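Local atomic coordinates of coenzyme A transferase (Yersinia pestis, PDB entry 3QLI), a protein that probably transfers coenzyme A between acyl-CoA thioesters and carboxylic acids such as acetate. Residues N122-Q130 / Q356-D365; S158-S166 / S291-Q299. One frame throughout, in Å; residues are numbered along the deposited sequence.

Interaction 1: residues N122-Q130 / Q356-D365; sequences NYVPSNFHQ and QYSASGGQLD
With CG of Y123 turned anti to the main-chain nitrogen (chi1 176°) and CG of Y357 anti to its own carbonyl carbon (chi1 -55°), the two phenol rings meet in a T-shaped stack. Y357 presents its CD2 edge over the centre of the Y123 ring, 3.5 Å from Y123 CD2, with the planes at 70°; P125 N lies over the opposite face. The hydroxyl at the far end of Y123 approaches S360 OG at the edge of the ring, although the 2.4 Å between Y123 OH and S360 OG is so short that its exact length is doubtful. S360 OG also donates to a water, 2.7 Å away, which in turn donates to V124 O. The backbone joins in through F128 N, which donates to S360 O (3.0 Å).

H129 ND1 makes a weak bond to OD1 of D365 (3.0 Å), in the first turn of helix 363-372. A second water receives H129 N and donates to D365 OD2, which also accepts from N321. N127 ND2 donates to D408 of the second subunit and, weakly, to Q130 OE1.

S358 and, at the start of that helix, Q363 are CoA-binding residues, though no CoA is bound to this chain in the model. Hydrogen bonds and waters thus join the N- and C-terminal family regions beside the CoA site, with the Y123/Y357 stack as the apolar part.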
loop_
_atom_site.group_PDB
_atom_site.type_symbol
_atom_site.label_atom_id
_atom_site.label_comp_id
_atom_site.label_asym_id
_atom_site.label_seq_id
_atom_site.Cartn_x
_atom_site.Cartn_y
_atom_site.Cartn_z
ATOM N N ASN A 122 7.490 2.066 -23.115
ATOM C CA ASN A 122 6.940 3.140 -22.308
ATOM C C ASN A 122 6.154 2.594 -21.131
ATOM O O ASN A 122 4.940 2.411 -21.204
ATOM C CB ASN A 122 6.064 4.061 -23.150
ATOM C CG ASN A 122 6.285 5.522 -22.816
ATOM O OD1 ASN A 122 6.271 5.919 -21.642
ATOM N ND2 ASN A 122 6.533 6.324 -23.840
ATOM N N TYR A 123 6.864 2.319 -20.049
ATOM C CA TYR A 123 6.240 1.808 -18.837
ATOM C C TYR A 123 5.124 2.727 -18.344
ATOM O O TYR A 123 5.310 3.936 -18.238
ATOM C CB TYR A 123 7.303 1.642 -17.746
ATOM C CG TYR A 123 6.766 1.199 -16.398
ATOM C CD1 TYR A 123 6.191 -0.058 -16.229
ATOM C CD2 TYR A 123 6.861 2.027 -15.294
ATOM C CE1 TYR A 123 5.701 -0.466 -14.991
ATOM C CE2 TYR A 123 6.380 1.632 -14.048
ATOM C CZ TYR A 123 5.808 0.387 -13.905
ATOM O OH TYR A 123 5.342 0.000 -12.670
ATOM N N VAL A 124 3.971 2.134 -18.034
ATOM C CA VAL A 124 2.836 2.859 -17.467
ATOM C C VAL A 124 2.694 2.420 -16.015
ATOM O O VAL A 124 2.278 1.294 -15.744
ATOM C CB VAL A 124 1.531 2.523 -18.219
ATOM C CG1 VAL A 124 0.342 3.294 -17.626
ATOM C CG2 VAL A 124 1.688 2.810 -19.718
ATOM N N PRO A 125 3.072 3.292 -15.069
ATOM C CA PRO A 125 3.012 2.838 -13.673
ATOM C C PRO A 125 1.567 2.609 -13.232
ATOM O O PRO A 125 0.685 3.408 -13.562
ATOM C CB PRO A 125 3.633 4.008 -12.892
ATOM C CG PRO A 125 4.451 4.786 -13.935
ATOM C CD PRO A 125 3.646 4.646 -15.199
ATOM N N SER A 126 1.324 1.529 -12.494
ATOM C CA SER A 126 -0.019 1.256 -12.012
ATOM C C SER A 126 0.020 0.196 -10.935
ATOM O O SER A 126 1.057 -0.434 -10.721
ATOM C CB SER A 126 -0.912 0.756 -13.153
ATOM O OG SER A 126 -0.628 -0.608 -13.455
ATOM N N ASN A 127 -1.116 0.006 -10.267
ATOM C CA ASN A 127 -1.369 -1.214 -9.509
ATOM C C ASN A 127 -2.167 -2.218 -10.350
ATOM O O ASN A 127 -3.215 -1.882 -10.918
ATOM C CB ASN A 127 -2.144 -0.909 -8.239
ATOM C CG ASN A 127 -1.361 -0.066 -7.283
ATOM O OD1 ASN A 127 -0.419 -0.541 -6.664
ATOM N ND2 ASN A 127 -1.746 1.190 -7.147
ATOM N N PHE A 128 -1.681 -3.449 -10.419
ATOM C CA PHE A 128 -2.389 -4.480 -11.172
ATOM C C PHE A 128 -3.841 -4.569 -10.678
ATOM O O PHE A 128 -4.755 -4.754 -11.474
ATOM C CB PHE A 128 -1.643 -5.817 -11.044
ATOM C CG PHE A 128 -2.282 -6.975 -11.788
ATOM C CD1 PHE A 128 -2.687 -6.843 -13.106
ATOM C CD2 PHE A 128 -2.429 -8.215 -11.158
ATOM C CE1 PHE A 128 -3.267 -7.914 -13.791
ATOM C CE2 PHE A 128 -2.989 -9.304 -11.828
ATOM C CZ PHE A 128 -3.416 -9.159 -13.151
ATOM N N HIS A 129 -4.060 -4.405 -9.372
ATOM C CA HIS A 129 -5.415 -4.527 -8.818
ATOM C C HIS A 129 -6.378 -3.460 -9.326
ATOM O O HIS A 129 -7.601 -3.627 -9.224
ATOM C CB HIS A 129 -5.430 -4.593 -7.273
ATOM C CG HIS A 129 -5.136 -3.289 -6.595
ATOM N ND1 HIS A 129 -3.930 -3.025 -5.979
ATOM C CD2 HIS A 129 -5.900 -2.186 -6.407
ATOM C CE1 HIS A 129 -3.955 -1.809 -5.460
ATOM N NE2 HIS A 129 -5.138 -1.277 -5.707
ATOM N N GLN A 130 -5.830 -2.374 -9.868
ATOM C CA GLN A 130 -6.650 -1.274 -10.407
ATOM C C GLN A 130 -6.716 -1.288 -11.935
ATOM O O GLN A 130 -7.283 -0.381 -12.542
ATOM C CB GLN A 130 -6.110 0.086 -9.929
ATOM C CG GLN A 130 -6.190 0.245 -8.430
ATOM C CD GLN A 130 -5.356 1.402 -7.895
ATOM O OE1 GLN A 130 -4.513 1.972 -8.598
ATOM N NE2 GLN A 130 -5.587 1.744 -6.642
ATOM N N GLN A 356 12.512 0.121 -10.724
ATOM C CA GLN A 356 11.472 -0.570 -9.977
ATOM C C GLN A 356 10.210 -0.615 -10.830
ATOM O O GLN A 356 9.427 0.336 -10.849
ATOM C CB GLN A 356 11.236 0.127 -8.625
ATOM C CG GLN A 356 10.260 -0.572 -7.683
ATOM C CD GLN A 356 10.621 -2.030 -7.432
ATOM O OE1 GLN A 356 9.924 -2.935 -7.891
ATOM N NE2 GLN A 356 11.716 -2.260 -6.717
ATOM N N TYR A 357 10.051 -1.706 -11.576
ATOM C CA TYR A 357 8.848 -1.923 -12.368
ATOM C C TYR A 357 8.002 -3.030 -11.749
ATOM O O TYR A 357 6.831 -3.172 -12.085
ATOM C CB TYR A 357 9.198 -2.311 -13.807
ATOM C CG TYR A 357 10.104 -1.331 -14.503
ATOM C CD1 TYR A 357 11.411 -1.676 -14.829
ATOM C CD2 TYR A 357 9.658 -0.056 -14.825
ATOM C CE1 TYR A 357 12.244 -0.783 -15.464
ATOM C CE2 TYR A 357 10.483 0.849 -15.464
ATOM C CZ TYR A 357 11.777 0.482 -15.774
ATOM O OH TYR A 357 12.601 1.380 -16.411
ATOM N N SER A 358 8.591 -3.822 -10.854
ATOM C CA SER A 358 7.877 -4.980 -10.311
ATOM C C SER A 358 6.822 -4.593 -9.270
ATOM O O SER A 358 5.958 -5.397 -8.929
ATOM C CB SER A 358 8.844 -6.044 -9.758
ATOM O OG SER A 358 9.559 -5.555 -8.639
ATOM N N ALA A 359 6.868 -3.353 -8.793
ATOM C CA ALA A 359 5.895 -2.895 -7.800
ATOM C C ALA A 359 4.463 -2.849 -8.367
ATOM O O ALA A 359 3.479 -2.738 -7.625
ATOM C CB ALA A 359 6.312 -1.539 -7.243
ATOM N N SER A 360 4.356 -2.941 -9.687
ATOM C CA SER A 360 3.055 -3.008 -10.351
ATOM C C SER A 360 2.349 -4.334 -10.105
ATOM O O SER A 360 1.133 -4.425 -10.251
ATOM C CB SER A 360 3.228 -2.803 -11.852
ATOM O OG SER A 360 3.577 -1.465 -12.117
ATOM N N GLY A 361 3.110 -5.370 -9.754
ATOM C CA GLY A 361 2.534 -6.691 -9.553
ATOM C C GLY A 361 1.728 -6.785 -8.265
ATOM O O GLY A 361 1.752 -5.873 -7.445
ATOM N N GLY A 362 1.018 -7.891 -8.082
ATOM C CA GLY A 362 0.134 -8.046 -6.940
ATOM C C GLY A 362 0.784 -8.509 -5.650
ATOM O O GLY A 362 0.087 -8.750 -4.659
ATOM N N GLN A 363 2.106 -8.645 -5.633
ATOM C CA GLN A 363 2.765 -9.132 -4.417
ATOM C C GLN A 363 2.287 -8.375 -3.183
ATOM O O GLN A 363 1.830 -8.984 -2.215
ATOM C CB GLN A 363 4.296 -9.070 -4.515
ATOM C CG GLN A 363 5.000 -9.264 -3.154
ATOM C CD GLN A 363 6.498 -9.567 -3.267
ATOM O OE1 GLN A 363 7.315 -8.961 -2.576
ATOM N NE2 GLN A 363 6.854 -10.508 -4.138
ATOM N N LEU A 364 2.362 -7.045 -3.221
ATOM C CA LEU A 364 2.042 -6.267 -2.034
ATOM C C LEU A 364 0.570 -6.384 -1.634
ATOM O O LEU A 364 0.243 -6.297 -0.456
ATOM C CB LEU A 364 2.451 -4.798 -2.209
ATOM C CG LEU A 364 2.307 -3.899 -0.979
ATOM C CD1 LEU A 364 3.087 -4.451 0.235
ATOM C CD2 LEU A 364 2.785 -2.507 -1.323
ATOM N N ASP A 365 -0.326 -6.553 -2.606
ATOM C CA ASP A 365 -1.739 -6.770 -2.294
ATOM C C ASP A 365 -1.898 -7.942 -1.327
ATOM O O ASP A 365 -2.676 -7.885 -0.383
ATOM C CB ASP A 365 -2.547 -7.091 -3.552
ATOM C CG ASP A 365 -2.476 -5.983 -4.587
ATOM O OD1 ASP A 365 -2.360 -4.811 -4.185
ATOM O OD2 ASP A 365 -2.520 -6.299 -5.789
HETATM O O HOH W 1 6.752 1.305 -10.106
HETATM O O HOH W 2 1.932 -0.880 -14.185
HETATM O O HOH W 3 0.405 -3.148 -7.345
HETATM O O HOH W 4 -1.901 -4.545 -7.553
#

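Interaction 2: residues S158-S166 / S291-Q299; sequences SLGVGNDYS and SVFTFAMGQ
The ring of F293 is met at its edge, where V161 O lies near the ring plane, 3.9 Å from F293 CE1, with G160 O close to the same plane. T294 CG2 lies at the edge of the F295 ring, while F295 CB touches V161 O and D164 OD1; the D164 carboxylate stands at 88° to the F295 ring. The other oxygen, D164 OD2, sits over the centre of one face of Y165, 3.5 Å above the plane.

Between these groups the backbones do the joining. A296 N donates to V161 O at 2.9 Å, and N163 N donates to T294 O at 3.0 Å. The two bonds flank G162 and F295 as a non-hydrogen-bonded antiparallel pair, a lone beta bridge that attaches the loop to strand 295-296, which itself pairs in parallel with strand 265-266. The loop is shaped for this by a type II' turn from L159 to G162, with G160 at positive phi, and by an ST turn in which S158 OG accepts from G160 N.

T294 O is shared, since D164 N also reaches it, weakly, at 2.8 Å. D164 N makes a further weak bond to T294 OG1 (3.1 Å), a hydroxyl that chi1 of -152° swings away from the T294 nitrogen and whose stronger partner is R315 O. The side chain of D164 is meanwhile committed to the helix that follows: D164 OD2 takes S166 OG on its syn side at 2.6 Å and S166 N from above the carboxylate plane at 2.8 Å, a capping arrangement at the start of helix 166-172. N163 OD1 is bonded to S167 OG and N163 ND2 to S314 OG, and V161 packs against A296 and M184.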
loop_
_atom_site.group_PDB
_atom_site.type_symbol
_atom_site.label_atom_id
_atom_site.label_comp_id
_atom_site.label_asym_id
_atom_site.label_seq_id
_atom_site.Cartn_x
_atom_site.Cartn_y
_atom_site.Cartn_z
ATOM N N SER A 158 -15.694 -18.544 -23.400
ATOM C CA SER A 158 -15.046 -18.317 -22.117
ATOM C C SER A 158 -13.674 -17.674 -22.290
ATOM O O SER A 158 -12.914 -18.052 -23.184
ATOM C CB SER A 158 -14.881 -19.654 -21.374
ATOM O OG SER A 158 -14.090 -19.500 -20.216
ATOM N N LEU A 159 -13.343 -16.731 -21.403
ATOM C CA LEU A 159 -11.980 -16.198 -21.309
ATOM C C LEU A 159 -10.949 -17.228 -20.794
ATOM O O LEU A 159 -9.734 -16.979 -20.817
ATOM C CB LEU A 159 -11.965 -14.966 -20.398
ATOM C CG LEU A 159 -12.777 -13.772 -20.909
ATOM C CD1 LEU A 159 -12.723 -12.658 -19.878
ATOM C CD2 LEU A 159 -12.243 -13.295 -22.255
ATOM N N GLY A 160 -11.419 -18.370 -20.310
ATOM C CA GLY A 160 -10.510 -19.461 -19.991
ATOM C C GLY A 160 -9.471 -19.137 -18.930
ATOM O O GLY A 160 -9.815 -18.915 -17.767
ATOM N N VAL A 161 -8.204 -19.147 -19.328
ATOM C CA VAL A 161 -7.083 -18.890 -18.426
ATOM C C VAL A 161 -7.065 -17.477 -17.857
ATOM O O VAL A 161 -6.465 -17.227 -16.815
ATOM C CB VAL A 161 -5.724 -19.188 -19.092
ATOM C CG1 VAL A 161 -5.537 -20.683 -19.265
ATOM C CG2 VAL A 161 -5.614 -18.468 -20.421
ATOM N N GLY A 162 -7.690 -16.547 -18.564
ATOM C CA GLY A 162 -7.690 -15.172 -18.116
ATOM C C GLY A 162 -8.993 -14.526 -17.692
ATOM O O GLY A 162 -10.021 -14.658 -18.348
ATOM N N ASN A 163 -8.933 -13.831 -16.564
ATOM C CA ASN A 163 -10.039 -13.045 -16.051
ATOM C C ASN A 163 -9.379 -11.691 -15.865
ATOM O O ASN A 163 -9.504 -10.812 -16.715
ATOM C CB ASN A 163 -10.584 -13.595 -14.737
ATOM C CG ASN A 163 -11.959 -13.041 -14.404
ATOM O OD1 ASN A 163 -12.146 -11.829 -14.341
ATOM N ND2 ASN A 163 -12.925 -13.927 -14.195
ATOM N N ASP A 164 -8.678 -11.520 -14.748
ATOM C CA ASP A 164 -7.894 -10.313 -14.527
ATOM C C ASP A 164 -8.691 -9.062 -14.863
ATOM O O ASP A 164 -9.793 -8.855 -14.362
ATOM C CB ASP A 164 -6.570 -10.362 -15.304
ATOM C CG ASP A 164 -6.742 -10.824 -16.740
ATOM O OD1 ASP A 164 -6.784 -12.048 -16.978
ATOM O OD2 ASP A 164 -6.822 -9.958 -17.631
ATOM N N TYR A 165 -8.094 -8.226 -15.707
ATOM C CA TYR A 165 -8.729 -7.010 -16.195
ATOM C C TYR A 165 -9.442 -7.312 -17.510
ATOM O O TYR A 165 -10.190 -6.486 -18.026
ATOM C CB TYR A 165 -7.680 -5.926 -16.435
ATOM C CG TYR A 165 -6.593 -6.337 -17.407
ATOM C CD1 TYR A 165 -6.791 -6.253 -18.779
ATOM C CD2 TYR A 165 -5.371 -6.810 -16.951
ATOM C CE1 TYR A 165 -5.802 -6.628 -19.669
ATOM C CE2 TYR A 165 -4.376 -7.189 -17.832
ATOM C CZ TYR A 165 -4.595 -7.096 -19.190
ATOM O OH TYR A 165 -3.604 -7.472 -20.067
ATOM N N SER A 166 -9.206 -8.508 -18.040
ATOM C CA SER A 166 -9.780 -8.918 -19.317
ATOM C C SER A 166 -11.303 -8.968 -19.320
ATOM O O SER A 166 -11.938 -8.556 -20.286
ATOM C CB SER A 166 -9.213 -10.276 -19.746
ATOM O OG SER A 166 -7.837 -10.177 -20.069
ATOM N N SER A 291 -12.074 -22.767 -5.725
ATOM C CA SER A 291 -10.741 -22.183 -5.777
ATOM C C SER A 291 -10.798 -20.941 -6.662
ATOM O O SER A 291 -11.199 -21.018 -7.826
ATOM C CB SER A 291 -9.728 -23.181 -6.350
ATOM O OG SER A 291 -9.548 -24.297 -5.493
ATOM N N VAL A 292 -10.417 -19.799 -6.098
ATOM C CA VAL A 292 -10.502 -18.513 -6.808
ATOM C C VAL A 292 -9.129 -18.072 -7.296
ATOM O O VAL A 292 -8.133 -18.196 -6.559
ATOM C CB VAL A 292 -11.117 -17.425 -5.889
ATOM C CG1 VAL A 292 -10.937 -16.037 -6.478
ATOM C CG2 VAL A 292 -12.602 -17.721 -5.646
ATOM N N PHE A 293 -9.076 -17.574 -8.541
ATOM C CA PHE A 293 -7.843 -17.064 -9.142
ATOM C C PHE A 293 -8.209 -15.983 -10.162
ATOM O O PHE A 293 -9.367 -15.885 -10.569
ATOM C CB PHE A 293 -7.055 -18.186 -9.838
ATOM C CG PHE A 293 -7.703 -18.690 -11.115
ATOM C CD1 PHE A 293 -7.213 -18.308 -12.358
ATOM C CD2 PHE A 293 -8.820 -19.529 -11.063
ATOM C CE1 PHE A 293 -7.805 -18.756 -13.535
ATOM C CE2 PHE A 293 -9.426 -19.989 -12.234
ATOM C CZ PHE A 293 -8.919 -19.603 -13.474
ATOM N N THR A 294 -7.241 -15.167 -10.570
ATOM C CA THR A 294 -7.537 -14.130 -11.562
ATOM C C THR A 294 -6.907 -14.381 -12.942
ATOM O O THR A 294 -7.457 -13.955 -13.952
ATOM C CB THR A 294 -7.237 -12.699 -11.045
ATOM O OG1 THR A 294 -8.096 -11.770 -11.715
ATOM C CG2 THR A 294 -5.774 -12.300 -11.256
ATOM N N PHE A 295 -5.774 -15.074 -12.986
ATOM C CA PHE A 295 -5.292 -15.645 -14.249
ATOM C C PHE A 295 -4.436 -16.891 -13.970
ATOM O O PHE A 295 -3.965 -17.097 -12.839
ATOM C CB PHE A 295 -4.593 -14.586 -15.136
ATOM C CG PHE A 295 -3.167 -14.276 -14.740
ATOM C CD1 PHE A 295 -2.105 -14.809 -15.464
ATOM C CD2 PHE A 295 -2.887 -13.446 -13.661
ATOM C CE1 PHE A 295 -0.789 -14.532 -15.118
ATOM C CE2 PHE A 295 -1.571 -13.154 -13.309
ATOM C CZ PHE A 295 -0.521 -13.694 -14.038
ATOM N N ALA A 296 -4.271 -17.737 -14.986
ATOM C CA ALA A 296 -3.590 -19.020 -14.807
ATOM C C ALA A 296 -2.406 -19.158 -15.753
ATOM O O ALA A 296 -2.484 -18.755 -16.907
ATOM C CB ALA A 296 -4.558 -20.155 -15.042
ATOM N N MET A 297 -1.326 -19.760 -15.260
ATOM C CA MET A 297 -0.146 -20.054 -16.079
ATOM C C MET A 297 0.326 -21.440 -15.701
ATOM O O MET A 297 0.268 -21.800 -14.543
ATOM C CB MET A 297 0.981 -19.050 -15.795
ATOM C CG MET A 297 0.653 -17.603 -16.205
ATOM S SD MET A 297 2.105 -16.518 -16.166
ATOM C CE MET A 297 2.379 -16.313 -14.429
ATOM N N GLY A 298 0.780 -22.227 -16.667
ATOM C CA GLY A 298 1.230 -23.574 -16.348
ATOM C C GLY A 298 1.573 -24.355 -17.600
ATOM O O GLY A 298 2.096 -23.783 -18.561
ATOM N N GLN A 299 1.276 -25.654 -17.588
ATOM C CA GLN A 299 1.519 -26.511 -18.746
ATOM C C GLN A 299 0.228 -27.174 -19.225
ATOM O O GLN A 299 -0.818 -27.044 -18.587
ATOM C CB GLN A 299 2.613 -27.545 -18.448
ATOM C CG GLN A 299 3.973 -26.924 -18.061
ATOM C CD GLN A 299 4.090 -26.634 -16.565
ATOM O OE1 GLN A 299 3.636 -27.418 -15.738
ATOM N NE2 GLN A 299 4.696 -25.507 -16.219
#

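Overall arrangement
The centres of interactions 1 and 2 lie about 18 Å apart, yet the phenyl of F128 links them. Its CE1 packs 4.0 Å from Y165 CD2, its CZ 4.0 Å from D164 CB, and its CE2 4.1 Å from T294 CG2. In sequence, 158-166 and 291-299 both fall between 122-130 and 356-365. The contacts converge on E264, seen covalently linked to CoA in a structure of this protein, although no CoA is bound to this chain here: between nearest atoms, G362 is about 3 Å from its side chain and that of F295 about 4 Å. A bound acetate, probably from crystallisation, lies about 3 Å from G361 and about 5 Å from F295, again between nearest atoms.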